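Local coordinates for protein peptidase S15/CocE/NonD (Thaumarchaeota archaeon SCGC AB-539-E09, PDB 4PF1) that is a serine aminopeptidase of the alpha/beta hydrolase fold, probably cleaving residues from the N-termini of peptides, at residues A[195-199]-A[200-204]; A[238-241]-A[242-245]; A[260-263]-A[264-268]; A[597-600]-A[601-604]. One frame throughout, in Å; residues are numbered along the deposited sequence.

Contact 1: residues A[195-199]-A[200-204]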
loop_
_atom_site.group_PDB
_atom_site.type_symbol
_atom_site.label_atom_id
_atom_site.label_comp_id
_atom_site.label_asym_id
_atom_site.label_seq_id
_atom_site.Cartn_x
_atom_site.Cartn_y
_atom_site.Cartn_z
ATOM N N ASP A 195 6.896 29.560 -13.973
ATOM C CA ASP A 195 6.355 29.416 -12.612
ATOM C C ASP A 195 5.204 30.342 -12.195
ATOM O O ASP A 195 4.298 29.872 -11.507
ATOM C CB ASP A 195 7.474 29.566 -11.578
ATOM C CG ASP A 195 8.474 28.437 -11.621
ATOM O OD1 ASP A 195 8.117 27.314 -11.213
ATOM O OD2 ASP A 195 9.611 28.677 -12.058
ATOM N N TRP A 196 5.296 31.650 -12.473
ATOM C CA TRP A 196 4.337 32.628 -11.939
ATOM C C TRP A 196 3.070 32.784 -12.792
ATOM O O TRP A 196 1.981 32.868 -12.228
ATOM C CB TRP A 196 5.016 33.995 -11.706
ATOM C CG TRP A 196 6.456 33.897 -11.265
ATOM C CD1 TRP A 196 7.543 34.423 -11.899
ATOM C CD2 TRP A 196 6.964 33.161 -10.138
ATOM N NE1 TRP A 196 8.697 34.064 -11.241
ATOM C CE2 TRP A 196 8.371 33.285 -10.158
ATOM C CE3 TRP A 196 6.366 32.396 -9.119
ATOM C CZ2 TRP A 196 9.184 32.727 -9.164
ATOM C CZ3 TRP A 196 7.178 31.801 -8.165
ATOM C CH2 TRP A 196 8.569 31.969 -8.194
ATOM N N PHE A 197 3.208 32.846 -14.125
ATOM C CA PHE A 197 2.074 32.965 -15.050
ATOM C C PHE A 197 2.268 32.071 -16.277
ATOM O O PHE A 197 3.405 31.793 -16.662
ATOM C CB PHE A 197 1.886 34.425 -15.547
ATOM C CG PHE A 197 1.744 35.538 -14.534
ATOM C CD1 PHE A 197 2.865 36.079 -13.909
ATOM C CD2 PHE A 197 0.521 36.170 -14.341
ATOM C CE1 PHE A 197 2.743 37.152 -13.022
ATOM C CE2 PHE A 197 0.399 37.242 -13.449
ATOM C CZ PHE A 197 1.510 37.728 -12.798
ATOM N N HIS A 198 1.151 31.680 -16.923
ATOM C CA HIS A 198 1.135 30.987 -18.209
ATOM C C HIS A 198 0.300 31.821 -19.158
ATOM O O HIS A 198 -0.925 31.869 -19.020
ATOM C CB HIS A 198 0.598 29.548 -18.092
ATOM C CG HIS A 198 1.607 28.555 -17.606
ATOM N ND1 HIS A 198 1.596 27.250 -18.048
ATOM C CD2 HIS A 198 2.600 28.699 -16.698
ATOM C CE1 HIS A 198 2.577 26.642 -17.401
ATOM N NE2 HIS A 198 3.204 27.473 -16.573
ATOM N N MET A 199 0.978 32.576 -20.047
ATOM C CA MET A 199 0.363 33.496 -21.018
ATOM C C MET A 199 -0.651 34.464 -20.329
ATOM O O MET A 199 -1.752 34.696 -20.840
ATOM C CB MET A 199 -0.279 32.719 -22.191
ATOM C CG MET A 199 0.749 32.152 -23.161
ATOM S SD MET A 199 0.052 31.048 -24.421
ATOM C CE MET A 199 -0.024 29.497 -23.499
ATOM N N GLY A 200 -0.253 34.998 -19.170
ATOM C CA GLY A 200 -1.053 35.959 -18.413
ATOM C C GLY A 200 -1.875 35.419 -17.257
ATOM O O GLY A 200 -2.285 36.191 -16.385
ATOM N N ALA A 201 -2.161 34.105 -17.257
ATOM C CA ALA A 201 -2.949 33.474 -16.197
ATOM C C ALA A 201 -2.068 33.226 -14.972
ATOM O O ALA A 201 -1.093 32.483 -15.056
ATOM C CB ALA A 201 -3.561 32.179 -16.699
ATOM N N PHE A 202 -2.388 33.892 -13.846
ATOM C CA PHE A 202 -1.600 33.849 -12.610
ATOM C C PHE A 202 -1.687 32.511 -11.862
ATOM O O PHE A 202 -2.782 32.059 -11.518
ATOM C CB PHE A 202 -2.009 34.997 -11.672
ATOM C CG PHE A 202 -1.178 35.119 -10.410
ATOM C CD1 PHE A 202 0.214 35.146 -10.471
ATOM C CD2 PHE A 202 -1.786 35.247 -9.168
ATOM C CE1 PHE A 202 0.980 35.269 -9.307
ATOM C CE2 PHE A 202 -1.017 35.388 -8.007
ATOM C CZ PHE A 202 0.359 35.391 -8.083
ATOM N N ARG A 203 -0.509 31.928 -11.544
ATOM C CA ARG A 203 -0.379 30.690 -10.764
ATOM C C ARG A 203 -0.297 31.038 -9.265
ATOM O O ARG A 203 0.773 30.952 -8.659
ATOM C CB ARG A 203 0.853 29.877 -11.221
ATOM C CG ARG A 203 0.589 29.025 -12.448
ATOM C CD ARG A 203 1.839 28.761 -13.274
ATOM N NE ARG A 203 2.691 27.725 -12.681
ATOM C CZ ARG A 203 2.547 26.421 -12.894
ATOM N NH1 ARG A 203 1.587 25.974 -13.697
ATOM N NH2 ARG A 203 3.355 25.553 -12.302
ATOM N N GLN A 204 -1.440 31.453 -8.682
ATOM C CA GLN A 204 -1.564 31.868 -7.277
ATOM C C GLN A 204 -1.063 30.804 -6.280
ATOM O O GLN A 204 -0.425 31.163 -5.293
ATOM C CB GLN A 204 -3.014 32.269 -6.946
ATOM C CG GLN A 204 -4.073 31.258 -7.397
ATOM C CD GLN A 204 -5.481 31.596 -6.956
ATOM O OE1 GLN A 204 -5.760 32.671 -6.413
ATOM N NE2 GLN A 204 -6.407 30.674 -7.188
HETATM O O HOH W 1 5.641 26.399 -10.702
#

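Contact 2: residues A[238-241]-A[242-245]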
loop_
_atom_site.group_PDB
_atom_site.type_symbol
_atom_site.label_atom_id
_atom_site.label_comp_id
_atom_site.label_asym_id
_atom_site.label_seq_id
_atom_site.Cartn_x
_atom_site.Cartn_y
_atom_site.Cartn_z
ATOM N N ALA A 238 -11.480 33.268 -0.690
ATOM C CA ALA A 238 -10.696 34.509 -0.728
ATOM C C ALA A 238 -11.163 35.410 -1.886
ATOM O O ALA A 238 -11.119 36.633 -1.765
ATOM C CB ALA A 238 -9.214 34.195 -0.866
ATOM N N GLY A 239 -11.643 34.791 -2.967
ATOM C CA GLY A 239 -12.172 35.495 -4.131
ATOM C C GLY A 239 -11.125 35.789 -5.182
ATOM O O GLY A 239 -11.272 35.386 -6.339
ATOM N N ASN A 240 -10.068 36.511 -4.794
ATOM C CA ASN A 240 -8.976 36.858 -5.696
ATOM C C ASN A 240 -7.624 36.623 -5.010
ATOM O O ASN A 240 -7.577 36.453 -3.792
ATOM C CB ASN A 240 -9.114 38.309 -6.203
ATOM C CG ASN A 240 -9.239 39.368 -5.127
ATOM O OD1 ASN A 240 -8.519 39.370 -4.128
ATOM N ND2 ASN A 240 -10.087 40.356 -5.369
ATOM N N ALA A 241 -6.532 36.587 -5.801
ATOM C CA ALA A 241 -5.168 36.344 -5.315
ATOM C C ALA A 241 -4.688 37.423 -4.319
ATOM O O ALA A 241 -3.915 37.115 -3.409
ATOM C CB ALA A 241 -4.212 36.260 -6.488
ATOM N N GLY A 242 -5.156 38.660 -4.504
ATOM C CA GLY A 242 -4.823 39.788 -3.639
ATOM C C GLY A 242 -5.320 39.621 -2.216
ATOM O O GLY A 242 -4.579 39.891 -1.268
ATOM N N ALA A 243 -6.577 39.151 -2.053
ATOM C CA ALA A 243 -7.167 38.925 -0.728
ATOM C C ALA A 243 -6.510 37.736 -0.026
ATOM O O ALA A 243 -6.487 37.695 1.200
ATOM C CB ALA A 243 -8.666 38.710 -0.840
ATOM N N MET A 244 -5.970 36.770 -0.802
ATOM C CA MET A 244 -5.261 35.624 -0.233
ATOM C C MET A 244 -3.905 36.082 0.313
ATOM O O MET A 244 -3.513 35.671 1.407
ATOM C CB MET A 244 -5.089 34.500 -1.270
ATOM C CG MET A 244 -4.633 33.181 -0.658
ATOM S SD MET A 244 -5.925 32.341 0.296
ATOM C CE MET A 244 -5.047 30.911 0.812
ATOM N N ALA A 245 -3.210 36.964 -0.437
ATOM C CA ALA A 245 -1.919 37.520 -0.037
ATOM C C ALA A 245 -2.078 38.469 1.162
ATOM O O ALA A 245 -1.254 38.437 2.076
ATOM C CB ALA A 245 -1.277 38.247 -1.207
#

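Contact 3: residues A[260-263]-A[264-268]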
loop_
_atom_site.group_PDB
_atom_site.type_symbol
_atom_site.label_atom_id
_atom_site.label_comp_id
_atom_site.label_asym_id
_atom_site.label_seq_id
_atom_site.Cartn_x
_atom_site.Cartn_y
_atom_site.Cartn_z
ATOM N N ALA A 260 1.935 41.959 -8.106
ATOM C CA ALA A 260 0.737 42.803 -8.075
ATOM C C ALA A 260 0.893 44.057 -8.947
ATOM O O ALA A 260 -0.081 44.479 -9.574
ATOM C CB ALA A 260 0.414 43.202 -6.642
ATOM N N ALA A 261 2.108 44.654 -8.981
ATOM C CA ALA A 261 2.386 45.857 -9.780
ATOM C C ALA A 261 2.587 45.530 -11.268
ATOM O O ALA A 261 2.421 46.415 -12.107
ATOM C CB ALA A 261 3.614 46.578 -9.241
ATOM N N HIS A 262 2.944 44.269 -11.599
ATOM C CA HIS A 262 3.179 43.882 -12.992
ATOM C C HIS A 262 2.329 42.652 -13.416
ATOM O O HIS A 262 2.900 41.593 -13.701
ATOM C CB HIS A 262 4.681 43.617 -13.234
ATOM C CG HIS A 262 5.572 44.757 -12.848
ATOM N ND1 HIS A 262 5.589 45.937 -13.572
ATOM C CD2 HIS A 262 6.449 44.862 -11.822
ATOM C CE1 HIS A 262 6.470 46.717 -12.966
ATOM N NE2 HIS A 262 7.012 46.115 -11.909
ATOM N N PRO A 263 0.974 42.776 -13.538
ATOM C CA PRO A 263 0.178 41.612 -13.988
ATOM C C PRO A 263 0.362 41.306 -15.484
ATOM O O PRO A 263 0.249 40.148 -15.885
ATOM C CB PRO A 263 -1.262 42.023 -13.675
ATOM C CG PRO A 263 -1.253 43.512 -13.716
ATOM C CD PRO A 263 0.114 43.952 -13.269
ATOM N N SER A 264 0.659 42.340 -16.298
ATOM C CA SER A 264 0.867 42.202 -17.743
ATOM C C SER A 264 2.358 42.025 -18.085
ATOM O O SER A 264 3.224 42.355 -17.271
ATOM C CB SER A 264 0.294 43.407 -18.483
ATOM O OG SER A 264 1.107 44.556 -18.315
ATOM N N TYR A 265 2.647 41.522 -19.301
ATOM C CA TYR A 265 4.005 41.281 -19.803
ATOM C C TYR A 265 4.670 42.615 -20.187
ATOM O O TYR A 265 4.989 42.839 -21.359
ATOM C CB TYR A 265 3.951 40.310 -21.006
ATOM C CG TYR A 265 5.273 39.674 -21.388
ATOM C CD1 TYR A 265 5.968 38.869 -20.488
ATOM C CD2 TYR A 265 5.781 39.797 -22.678
ATOM C CE1 TYR A 265 7.164 38.249 -20.845
ATOM C CE2 TYR A 265 6.976 39.182 -23.047
ATOM C CZ TYR A 265 7.665 38.407 -22.126
ATOM O OH TYR A 265 8.842 37.797 -22.481
ATOM N N ASP A 266 4.875 43.502 -19.188
ATOM C CA ASP A 266 5.468 44.822 -19.402
ATOM C C ASP A 266 7.006 44.749 -19.403
ATOM O O ASP A 266 7.565 43.650 -19.471
ATOM C CB ASP A 266 4.956 45.838 -18.351
ATOM C CG ASP A 266 5.116 45.437 -16.889
ATOM O OD1 ASP A 266 5.987 44.588 -16.593
ATOM O OD2 ASP A 266 4.402 46.004 -16.040
ATOM N N SER A 267 7.683 45.923 -19.331
ATOM C CA SER A 267 9.146 46.044 -19.340
ATOM C C SER A 267 9.815 45.186 -18.257
ATOM O O SER A 267 10.895 44.656 -18.500
ATOM C CB SER A 267 9.563 47.502 -19.173
ATOM O OG SER A 267 9.171 48.014 -17.909
ATOM N N PHE A 268 9.168 45.043 -17.072
ATOM C CA PHE A 268 9.688 44.260 -15.944
ATOM C C PHE A 268 9.912 42.787 -16.322
ATOM O O PHE A 268 10.931 42.206 -15.938
ATOM C CB PHE A 268 8.738 44.359 -14.728
ATOM C CG PHE A 268 9.105 43.480 -13.552
ATOM C CD1 PHE A 268 10.094 43.867 -12.655
ATOM C CD2 PHE A 268 8.444 42.277 -13.326
ATOM C CE1 PHE A 268 10.437 43.053 -11.570
ATOM C CE2 PHE A 268 8.786 41.463 -12.242
ATOM C CZ PHE A 268 9.775 41.860 -11.366
#

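Contact 4: residues A[597-600]-A[601-604]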
loop_
_atom_site.group_PDB
_atom_site.type_symbol
_atom_site.label_atom_id
_atom_site.label_comp_id
_atom_site.label_asym_id
_atom_site.label_seq_id
_atom_site.Cartn_x
_atom_site.Cartn_y
_atom_site.Cartn_z
ATOM N N PHE A 597 -6.938 42.071 -7.795
ATOM C CA PHE A 597 -7.840 42.746 -6.863
ATOM C C PHE A 597 -9.262 42.906 -7.448
ATOM O O PHE A 597 -9.979 43.840 -7.070
ATOM C CB PHE A 597 -7.260 44.129 -6.479
ATOM C CG PHE A 597 -5.782 44.118 -6.147
ATOM C CD1 PHE A 597 -5.331 43.647 -4.918
ATOM C CD2 PHE A 597 -4.845 44.577 -7.064
ATOM C CE1 PHE A 597 -3.967 43.628 -4.617
ATOM C CE2 PHE A 597 -3.480 44.562 -6.761
ATOM C CZ PHE A 597 -3.050 44.087 -5.540
ATOM N N ALA A 598 -9.683 41.972 -8.335
ATOM C CA ALA A 598 -11.015 42.012 -8.954
ATOM C C ALA A 598 -12.133 41.945 -7.884
ATOM O O ALA A 598 -12.094 41.069 -7.015
ATOM C CB ALA A 598 -11.164 40.873 -9.947
ATOM N N PRO A 599 -13.099 42.899 -7.892
ATOM C CA PRO A 599 -14.154 42.882 -6.857
ATOM C C PRO A 599 -15.139 41.714 -7.047
ATOM O O PRO A 599 -15.250 41.204 -8.160
ATOM C CB PRO A 599 -14.835 44.245 -7.021
ATOM C CG PRO A 599 -14.592 44.626 -8.430
ATOM C CD PRO A 599 -13.274 44.028 -8.832
ATOM N N PRO A 600 -15.862 41.261 -5.985
ATOM C CA PRO A 600 -16.771 40.106 -6.153
ATOM C C PRO A 600 -17.865 40.299 -7.217
ATOM O O PRO A 600 -18.242 39.324 -7.867
ATOM C CB PRO A 600 -17.386 39.923 -4.758
ATOM C CG PRO A 600 -17.128 41.208 -4.038
ATOM C CD PRO A 600 -15.832 41.717 -4.581
ATOM N N GLU A 601 -18.342 41.550 -7.423
ATOM C CA GLU A 601 -19.401 41.867 -8.404
ATOM C C GLU A 601 -18.947 41.624 -9.856
ATOM O O GLU A 601 -19.793 41.458 -10.738
ATOM C CB GLU A 601 -19.891 43.329 -8.265
ATOM C CG GLU A 601 -19.928 43.873 -6.845
ATOM C CD GLU A 601 -18.662 44.596 -6.430
ATOM O OE1 GLU A 601 -18.408 45.708 -6.950
ATOM O OE2 GLU A 601 -17.925 44.054 -5.578
ATOM N N SER A 602 -17.620 41.624 -10.103
ATOM C CA SER A 602 -17.049 41.442 -11.437
ATOM C C SER A 602 -17.090 39.972 -11.919
ATOM O O SER A 602 -16.956 39.728 -13.118
ATOM C CB SER A 602 -15.613 41.960 -11.474
ATOM O OG SER A 602 -14.725 41.134 -10.738
ATOM N N TYR A 603 -17.270 39.005 -10.994
ATOM C CA TYR A 603 -17.292 37.573 -11.317
ATOM C C TYR A 603 -18.693 37.153 -11.786
ATOM O O TYR A 603 -19.596 36.948 -10.965
ATOM C CB TYR A 603 -16.812 36.731 -10.110
ATOM C CG TYR A 603 -15.359 36.976 -9.749
ATOM C CD1 TYR A 603 -14.991 38.046 -8.935
ATOM C CD2 TYR A 603 -14.351 36.143 -10.226
ATOM C CE1 TYR A 603 -13.655 38.294 -8.625
ATOM C CE2 TYR A 603 -13.009 36.382 -9.923
ATOM C CZ TYR A 603 -12.667 37.460 -9.119
ATOM O OH TYR A 603 -11.349 37.697 -8.801
ATOM N N ARG A 604 -18.883 37.067 -13.119
ATOM C CA ARG A 604 -20.187 36.732 -13.701
ATOM C C ARG A 604 -20.113 35.571 -14.687
ATOM O O ARG A 604 -19.099 35.396 -15.368
ATOM C CB ARG A 604 -20.802 37.948 -14.422
ATOM C CG ARG A 604 -20.896 39.238 -13.600
ATOM C CD ARG A 604 -21.854 40.255 -14.218
ATOM N NE ARG A 604 -21.644 40.437 -15.659
ATOM C CZ ARG A 604 -22.513 40.061 -16.597
ATOM N NH1 ARG A 604 -23.665 39.494 -16.256
ATOM N NH2 ARG A 604 -22.237 40.252 -17.881
#

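Contact 1: residues A[195-199]-A[200-204]
Phe-197 and Phe-202 meet as the non-hydrogen-bonded pair of a tight beta hairpin whose two short strands, 197-198 and 201-202, are joined by a type I' turn from His-198 to Ala-201. Backbone bonds hold the ladder. His-198 and Ala-201 form the hydrogen-bonded antiparallel pair, with His-198 N to Ala-201 O at 3.0 Å and a return bond from Ala-201 N to His-198 O, and Arg-203 N adds a nearly straight bond to Trp-196 O (2.7 Å). Gly-200 takes a positive phi at the turn, where a side chain would press on the preceding carbonyl.

The aromatic packing lies on the face bearing the two phenylalanines. Their rings are oblique, the planes inclined at 45°, and Phe-202 CD1 sits over one face of the Phe-197 ring, towards its rim, 3.6 Å from Phe-197 CE2. Leu-259 of helix 254-261 packs against both rings.

On the other face, charged and polar groups gather round Arg-203. His-198 NE2 lies over one face of the Arg-203 guanidinium, the two planes 11° apart, with Arg-203 NH1 3.6 Å from His-198 NE2. The histidine is itself held at both nitrogens, by Asp-531 and by the carbonyl of Asp-194, while Arg-203 also donates to Gln-296 O and Tyr-584 OH. A bend at chi3 (78°) brings Arg-203 NE to Asp-195 O at 2.9 Å; the acceptor lies in the guanidinium plane, although the donor stands well above the carbonyl plane. One water completes the link, donating to Asp-195 OD1 at 2.7 Å and accepting from Arg-203 NH2 at 2.9 Å.

Contact 2: residues A[238-241]-A[242-245]
Asn-240 OD1 accepts from Ala-243 N at 2.9 Å, the capping bond of an N-cap residue at the start of helix 241-247. The amide nitrogen approaches almost straight down the side-chain C=O, with an angle of 171° at the oxygen. This reach depends on a chi1 of 54°, which places CG between the backbone N and the carbonyl carbon and folds the amide back over the first helical turn. The other end of the same amide is also used: Asn-240 ND2 donates to Ala-598 O in the C-terminal part of the chain.

Behind the cap the helical bonds begin. Ala-245 N reaches Ala-241 O at 3.1 Å, a sound i to i+4 bond, whereas the bonds from Ala-243 N and Met-244 N to Asn-240 O are long and weak. Gly-239, where the preceding helix 231-238 ends, has a positive phi, and its backbone angles would jam any side chain against the carbonyl of Ala-238.

Packing across the turn is made by small side chains and Met-244. Ala-243 CB rests 3.3 Å from Ala-238 O and 3.4 Å from Asn-240 OD1, so this methyl lies beside two oxygens. Met-244, bent at chi2 (72°), sets its SD 4.0 Å from Ala-238 CB, bridging the end of one helix and the start of the next, and its side chain also meets Leu-208 of helix 204-215. One side-chain amide, accepting at OD1 and donating at ND2, probably helps set the helix start against a carbonyl remote in sequence.

Contact 3: residues A[260-263]-A[264-268]
His-262 ND1 donates to Asp-266 OD2 at 2.7 Å, across the short connection between helix 254-261 and helix 267-270, where Asp-266 is the N-cap. The bond is well directed (159° at the hydrogen): the oxygen is met on its syn side and lies near the imidazole plane, while the carboxylate stands almost upright to the ring, the planes 80° apart. With a chi1 of 54° the Asp-266 carboxylate turns back over its own backbone, which also lets OD1 accept weakly from Phe-268 N at 3.2 Å. One carboxylate thus holds the histidine with one oxygen and caps the helix with the other, which would probably favour a protonated imidazole, the more so because His-262 NE2 donates to Glu-13 of a second subunit.

Ala-261 CB lies over the rim of one imidazole face, and Phe-268 takes the opposite face in an offset stack, the rings nearly parallel and their centroids 4.4 Å apart. Between the helix ends the connection is tied outward by Pro-263 O, which accepts from Trp-191 NE1, and by the Ser-264 hydroxyl, bonded to Ala-542 O. The phenyl ring is displaced towards His-262 CD2, while Phe-268 CB sits over the centre of the imidazole, 3.5 Å from its centroid and almost exactly on the ring normal.

Contact 4: residues A[597-600]-A[601-604]
A short 3-10 turn that begins at Pro-600, just after Pro-599, shapes this part of the long connection between strands 571-577 and 606-625. Its key acceptor is Pro-599 O, gripped by two groups of one serine: Ser-602 OG comes in the carbonyl plane at 2.6 Å, and Ser-602 N from above that plane at 3.1 Å. The hydroxyl gets there because a chi1 of 71° turns OG back over the preceding turn. One residue on, Tyr-603 N bonds to Pro-600 O at 3.3 Å.

The tyrosine ring lies alongside the backbone, presenting its edge to the carbonyls of Ala-598 and Pro-600, and its OH reaches Ala-598 CB at 3.4 Å. At the outer side Glu-601 folds back beside Pro-600, with OE2 3.3 Å from Pro-600 CD and 3.4 Å from Pro-599 CB, contacts of carboxylate with ring carbons.

Around the turn, Arg-586 makes a cation-pi contact with Tyr-603, and Ser-602 O accepts from Thr-590. Tyr-603 also touches Asn-240, placing this loop against the start of helix 241-247, shortly before the chain enters strand 606-625.

Along the chain the contacts run in numerical order, the first three in the S15 peptidase part and contact 4 in the C-terminal non-catalytic part. Contact 1, the hairpin, leads into helix 204-215 and touches two of the others: Phe-202 packs on Ala-241 of contact 2, and Phe-197 reaches the carbonyl of Pro-263 in contact 3; their centres lie about 15 and 12 Å from its own. Contacts 2 and 4, centres about 11 Å apart, meet across the two parts, and Ala-260 of contact 3 touches Phe-597 of contact 4. The largely helical region between strands 178-184 and 287-292 of the main sheet, hairpin included, is thus packed together, and its outer connections meet the C-terminal part.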